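Local coordinates for putative peptidyl-arginine deiminase family protein (Campylobacter jejuni subsp. jejuni serotype O:2, PDB 6B10), which probably hydrolyses agmatine to N-carbamoylputrescine as an agmatine deiminase of the peptidyl-arginine deiminase family, a step of polyamine biosynthesis, at residues His222-Asp227 and Leu250-Ile255; Phe91-Ile96 and Ala123-Leu128. All coordinates share one frame; numbering follows the deposited sequence.

Contact 1: His222-Asp227 and Leu250-Ile255; sequences HCICED and LLELPI
H222 and E252 are partners on two parallel strands, 219-224 and 249-254, joined by a beta-alpha-beta crossover through helix 233-244. Four backbone hydrogen bonds join the strands: H222 N to L251 O, L253 N to H222 O, I224 N to L253 O and I255 N to I224 O. The last of these bonds comes from I255, just past the end of strand 249-254.

E252 can be followed outward on the face it shares with H222 and I224. E252 CB lies 4.0 Å from I224 CG2. E252 CG comes within 3.9 Å of both CE1 and NE2 of the H222 ring, alongside it. The chain is extended beyond CG (chi2 -176°), and the carboxylate plane is turned 70° from the ring. E252 OE1 passes 3.8 Å from I224 CG2 and takes a bond from a water that also donates to E226 OE2. OE2 accepts from another water and forms a salt bridge with K240 of the crossover helix.

Both ring nitrogens of H222 have polar partners. H222 ND1 donates to C223 O at 3.1 Å, well above that carbonyl plane. H222 NE2 meets the water of E252 OE2 in the ring plane, 2.8 Å away.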
loop_
_atom_site.group_PDB
_atom_site.type_symbol
_atom_site.label_atom_id
_atom_site.label_comp_id
_atom_site.label_asym_id
_atom_site.label_seq_id
_atom_site.Cartn_x
_atom_site.Cartn_y
_atom_site.Cartn_z
ATOM N N HIS A 222 -12.211 4.641 5.924
ATOM C CA HIS A 222 -12.856 3.823 4.899
ATOM C C HIS A 222 -13.651 4.650 3.891
ATOM O O HIS A 222 -14.247 5.680 4.226
ATOM C CB HIS A 222 -13.769 2.754 5.533
ATOM C CG HIS A 222 -14.994 3.306 6.204
ATOM N ND1 HIS A 222 -16.165 3.564 5.524
ATOM C CD2 HIS A 222 -15.227 3.647 7.493
ATOM C CE1 HIS A 222 -17.061 4.056 6.363
ATOM N NE2 HIS A 222 -16.517 4.114 7.564
ATOM N N CYS A 223 -13.660 4.169 2.653
ATOM C CA CYS A 223 -14.396 4.814 1.583
ATOM C C CYS A 223 -15.880 4.833 1.871
ATOM O O CYS A 223 -16.418 3.914 2.476
ATOM C CB CYS A 223 -14.144 4.105 0.258
ATOM S SG CYS A 223 -12.440 4.278 -0.287
ATOM N N ILE A 224 -16.527 5.911 1.458
ATOM C CA ILE A 224 -17.979 6.022 1.530
ATOM C C ILE A 224 -18.421 6.773 0.279
ATOM O O ILE A 224 -17.608 7.414 -0.389
ATOM C CB ILE A 224 -18.441 6.723 2.840
ATOM C CG1 ILE A 224 -19.898 6.403 3.182
ATOM C CG2 ILE A 224 -18.292 8.235 2.753
ATOM C CD1 ILE A 224 -20.245 4.929 3.279
ATOM N N CYS A 225 -19.694 6.649 -0.063
ATOM C CA CYS A 225 -20.268 7.370 -1.191
ATOM C C CYS A 225 -21.571 8.025 -0.753
ATOM O O CYS A 225 -22.438 7.362 -0.188
ATOM C CB CYS A 225 -20.525 6.412 -2.343
ATOM S SG CYS A 225 -21.290 7.207 -3.766
ATOM N N GLU A 226 -21.692 9.327 -1.010
ATOM C CA GLU A 226 -22.839 10.122 -0.562
ATOM C C GLU A 226 -23.958 10.238 -1.615
ATOM O O GLU A 226 -25.101 10.546 -1.274
ATOM C CB GLU A 226 -22.359 11.515 -0.121
ATOM C CG GLU A 226 -21.753 11.525 1.276
ATOM C CD GLU A 226 -20.774 12.663 1.524
ATOM O OE1 GLU A 226 -20.782 13.662 0.769
ATOM O OE2 GLU A 226 -19.989 12.558 2.495
ATOM N N ASP A 227 -23.634 9.988 -2.882
ATOM C CA ASP A 227 -24.611 10.067 -3.967
ATOM C C ASP A 227 -25.330 8.735 -4.145
ATOM O O ASP A 227 -24.717 7.747 -4.548
ATOM C CB ASP A 227 -23.913 10.453 -5.274
ATOM C CG ASP A 227 -24.870 10.524 -6.467
ATOM O OD1 ASP A 227 -26.079 10.260 -6.309
ATOM O OD2 ASP A 227 -24.402 10.843 -7.577
ATOM N N LEU A 250 -14.406 4.862 13.336
ATOM C CA LEU A 250 -14.475 4.962 11.882
ATOM C C LEU A 250 -14.335 6.399 11.426
ATOM O O LEU A 250 -14.910 7.298 12.030
ATOM C CB LEU A 250 -15.788 4.388 11.361
ATOM C CG LEU A 250 -16.053 2.918 11.690
ATOM C CD1 LEU A 250 -17.420 2.510 11.169
ATOM C CD2 LEU A 250 -14.973 2.005 11.123
ATOM N N LEU A 251 -13.564 6.595 10.357
ATOM C CA LEU A 251 -13.369 7.896 9.730
ATOM C C LEU A 251 -13.702 7.734 8.250
ATOM O O LEU A 251 -13.204 6.817 7.603
ATOM C CB LEU A 251 -11.923 8.369 9.942
ATOM C CG LEU A 251 -11.514 9.772 9.473
ATOM C CD1 LEU A 251 -10.405 10.349 10.353
ATOM C CD2 LEU A 251 -11.062 9.767 8.014
ATOM N N GLU A 252 -14.551 8.607 7.711
ATOM C CA GLU A 252 -15.079 8.397 6.358
ATOM C C GLU A 252 -14.265 9.122 5.302
ATOM O O GLU A 252 -13.791 10.239 5.516
ATOM C CB GLU A 252 -16.547 8.813 6.283
ATOM C CG GLU A 252 -17.468 7.898 7.075
ATOM C CD GLU A 252 -18.941 8.240 6.925
ATOM O OE1 GLU A 252 -19.275 9.260 6.283
ATOM O OE2 GLU A 252 -19.771 7.467 7.448
ATOM N N LEU A 253 -14.107 8.468 4.161
ATOM C CA LEU A 253 -13.377 9.015 3.027
ATOM C C LEU A 253 -14.314 9.040 1.830
ATOM O O LEU A 253 -14.347 8.087 1.063
ATOM C CB LEU A 253 -12.156 8.145 2.717
ATOM C CG LEU A 253 -11.171 7.909 3.861
ATOM C CD1 LEU A 253 -10.160 6.840 3.471
ATOM C CD2 LEU A 253 -10.467 9.205 4.262
ATOM N N PRO A 254 -15.099 10.124 1.673
ATOM C CA PRO A 254 -16.067 10.171 0.575
ATOM C C PRO A 254 -15.388 10.205 -0.781
ATOM O O PRO A 254 -14.536 11.049 -1.021
ATOM C CB PRO A 254 -16.830 11.477 0.826
ATOM C CG PRO A 254 -15.907 12.309 1.658
ATOM C CD PRO A 254 -15.170 11.330 2.516
ATOM N N ILE A 255 -15.767 9.290 -1.664
ATOM C CA ILE A 255 -15.143 9.219 -2.983
ATOM C C ILE A 255 -15.436 10.493 -3.772
ATOM O O ILE A 255 -16.471 11.130 -3.564
ATOM C CB ILE A 255 -15.582 7.966 -3.783
ATOM C CG1 ILE A 255 -17.078 7.993 -4.116
ATOM C CG2 ILE A 255 -15.209 6.700 -3.020
ATOM C CD1 ILE A 255 -17.549 6.807 -4.945
HETATM O O HOH W 1 -18.509 5.490 9.003
HETATM O O HOH W 2 -18.940 10.746 -2.353
HETATM O O HOH W 3 -18.529 11.540 4.861
#

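Contact 2: Phe91-Ile96 and Ala123-Leu128; sequences FGAIDI and AVNSKL. With K (potassium ion), chain E.
This contact belongs to the potassium site, where the F91 carbonyl oxygen binds the ion and also meets helix 120-133. F91 and G92 lead into strand 94-98. N125 reaches across from the helix. F91 O binds the potassium ion at 2.8 Å. D106 and F107 of the neighbouring strand 101-108 also bind the ion, and a water lies 3.0 Å from it.

The same oxygen, F91 O, accepts a hydrogen bond from N125 ND2 at 3.0 Å. The N-H...O angle is 141°, so the bond is bent. The donor stands 48° above the carbonyl plane and the acceptor is tilted out of the amide plane. The potassium ion and the amide thus share one oxygen, and both are likely to draw negative charge toward it.

N125 has CG anti to its own carbonyl carbon (chi1 -69°), which sends the amide off the helix toward the F91-A93 segment. N125 OD1 lies 3.6 Å from G92 CA. The same N125 OD1 is 3.2 Å from A93 N. The A93 methyl also faces the helix. The two ends of the amide thus reach three consecutive residues, F91 to A93.

The F91 ring packs beside this polar link. The ring edge is turned to N125 and V124, and the ring and amide planes are 68° apart. N125 ND2 lies near the ring plane beside CD1. One atom further round the ring, F91 CE1 touches V124 CG1 at 4.1 Å.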
loop_
_atom_site.group_PDB
_atom_site.type_symbol
_atom_site.label_atom_id
_atom_site.label_comp_id
_atom_site.label_asym_id
_atom_site.label_seq_id
_atom_site.Cartn_x
_atom_site.Cartn_y
_atom_site.Cartn_z
ATOM N N PHE A 91 4.059 -6.790 -5.391
ATOM C CA PHE A 91 5.083 -7.839 -5.328
ATOM C C PHE A 91 6.232 -7.600 -4.343
ATOM O O PHE A 91 6.953 -8.541 -4.019
ATOM C CB PHE A 91 5.636 -8.149 -6.735
ATOM C CG PHE A 91 6.377 -7.010 -7.369
ATOM C CD1 PHE A 91 7.706 -6.776 -7.066
ATOM C CD2 PHE A 91 5.747 -6.184 -8.292
ATOM C CE1 PHE A 91 8.393 -5.729 -7.653
ATOM C CE2 PHE A 91 6.426 -5.135 -8.882
ATOM C CZ PHE A 91 7.752 -4.906 -8.562
ATOM N N GLY A 92 6.404 -6.377 -3.850
ATOM C CA GLY A 92 7.509 -6.061 -2.936
ATOM C C GLY A 92 7.563 -6.913 -1.674
ATOM O O GLY A 92 6.575 -7.531 -1.277
ATOM N N ALA A 93 8.730 -6.939 -1.039
ATOM C CA ALA A 93 8.925 -7.711 0.187
ATOM C C ALA A 93 8.213 -7.053 1.369
ATOM O O ALA A 93 8.216 -5.825 1.489
ATOM C CB ALA A 93 10.407 -7.848 0.487
ATOM N N ILE A 94 7.628 -7.870 2.241
ATOM C CA ILE A 94 6.849 -7.374 3.384
ATOM C C ILE A 94 7.564 -7.690 4.698
ATOM O O ILE A 94 7.855 -8.846 4.978
ATOM C CB ILE A 94 5.428 -7.983 3.387
ATOM C CG1 ILE A 94 4.619 -7.441 2.208
ATOM C CG2 ILE A 94 4.691 -7.666 4.681
ATOM C CD1 ILE A 94 3.405 -8.279 1.870
ATOM N N ASP A 95 7.837 -6.660 5.497
ATOM C CA ASP A 95 8.513 -6.835 6.784
ATOM C C ASP A 95 7.598 -7.364 7.875
ATOM O O ASP A 95 6.437 -6.968 7.964
ATOM C CB ASP A 95 9.108 -5.508 7.284
ATOM C CG ASP A 95 10.337 -5.078 6.504
ATOM O OD1 ASP A 95 11.032 -5.942 5.925
ATOM O OD2 ASP A 95 10.618 -3.859 6.485
ATOM N N ILE A 96 8.148 -8.254 8.705
ATOM C CA ILE A 96 7.577 -8.602 10.005
ATOM C C ILE A 96 8.678 -8.483 11.043
ATOM O O ILE A 96 9.857 -8.421 10.693
ATOM C CB ILE A 96 7.003 -10.033 10.044
ATOM C CG1 ILE A 96 8.028 -11.061 9.537
ATOM C CG2 ILE A 96 5.725 -10.114 9.225
ATOM C CD1 ILE A 96 7.721 -12.484 9.954
ATOM N N ALA A 123 11.934 -11.864 -9.471
ATOM C CA ALA A 123 13.372 -11.737 -9.310
ATOM C C ALA A 123 13.741 -10.442 -8.586
ATOM O O ALA A 123 14.544 -10.473 -7.656
ATOM C CB ALA A 123 14.063 -11.811 -10.661
ATOM N N VAL A 124 13.137 -9.323 -8.996
ATOM C CA VAL A 124 13.460 -7.986 -8.452
ATOM C C VAL A 124 13.820 -8.013 -6.961
ATOM O O VAL A 124 14.811 -7.409 -6.542
ATOM C CB VAL A 124 12.301 -6.968 -8.668
ATOM C CG1 VAL A 124 12.515 -5.700 -7.847
ATOM C CG2 VAL A 124 12.158 -6.592 -10.138
ATOM N N ASN A 125 13.010 -8.705 -6.167
ATOM C CA ASN A 125 13.247 -8.793 -4.728
ATOM C C ASN A 125 14.545 -9.515 -4.355
ATOM O O ASN A 125 15.232 -9.116 -3.412
ATOM C CB ASN A 125 12.070 -9.483 -4.037
ATOM C CG ASN A 125 10.810 -8.642 -4.057
ATOM O OD1 ASN A 125 10.739 -7.590 -3.411
ATOM N ND2 ASN A 125 9.804 -9.098 -4.801
ATOM N N SER A 126 14.863 -10.588 -5.075
ATOM C CA SER A 126 16.094 -11.340 -4.820
ATOM C C SER A 126 17.314 -10.476 -5.089
ATOM O O SER A 126 18.210 -10.390 -4.246
ATOM C CB SER A 126 16.157 -12.608 -5.672
ATOM O OG SER A 126 15.181 -13.541 -5.250
ATOM N N LYS A 127 17.332 -9.832 -6.256
ATOM C CA LYS A 127 18.431 -8.937 -6.626
ATOM C C LYS A 127 18.608 -7.902 -5.529
ATOM O O LYS A 127 19.703 -7.707 -5.016
ATOM C CB LYS A 127 18.209 -8.181 -7.954
ATOM C CG LYS A 127 17.209 -8.729 -8.965
ATOM C CD LYS A 127 17.736 -9.897 -9.778
ATOM C CE LYS A 127 17.104 -9.892 -11.164
ATOM N NZ LYS A 127 17.506 -11.063 -11.987
ATOM N N LEU A 128 17.506 -7.240 -5.185
ATOM C CA LEU A 128 17.520 -6.131 -4.241
ATOM C C LEU A 128 18.109 -6.541 -2.902
ATOM O O LEU A 128 18.956 -5.842 -2.347
ATOM C CB LEU A 128 16.095 -5.603 -4.040
ATOM C CG LEU A 128 15.908 -4.420 -3.084
ATOM C CD1 LEU A 128 16.635 -3.186 -3.592
ATOM C CD2 LEU A 128 14.427 -4.122 -2.883
HETATM K K K E . 6.510 -11.332 -3.963
HETATM O O HOH W 4 3.597 -10.716 -3.585
#

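How the contacts relate
Contact 2 is fully buried, while contact 1 is only partly so, with E226 exposed. Their centres are 33 Å apart, on opposite sides of the chain's centre, and they share no helix or strand. Contact 2 closes along the chain before contact 1 opens. Contact 1 joins two strands of one sheet, so backbone bonds do most of the holding. Contact 2 sets a helix against the chain entering a strand of another sheet. There one asparagine side chain makes the hydrogen bond, beside an apolar touch of F91 and V124, and a metal ion takes part. In contact 1 a water links the carboxylates of E226 and E252.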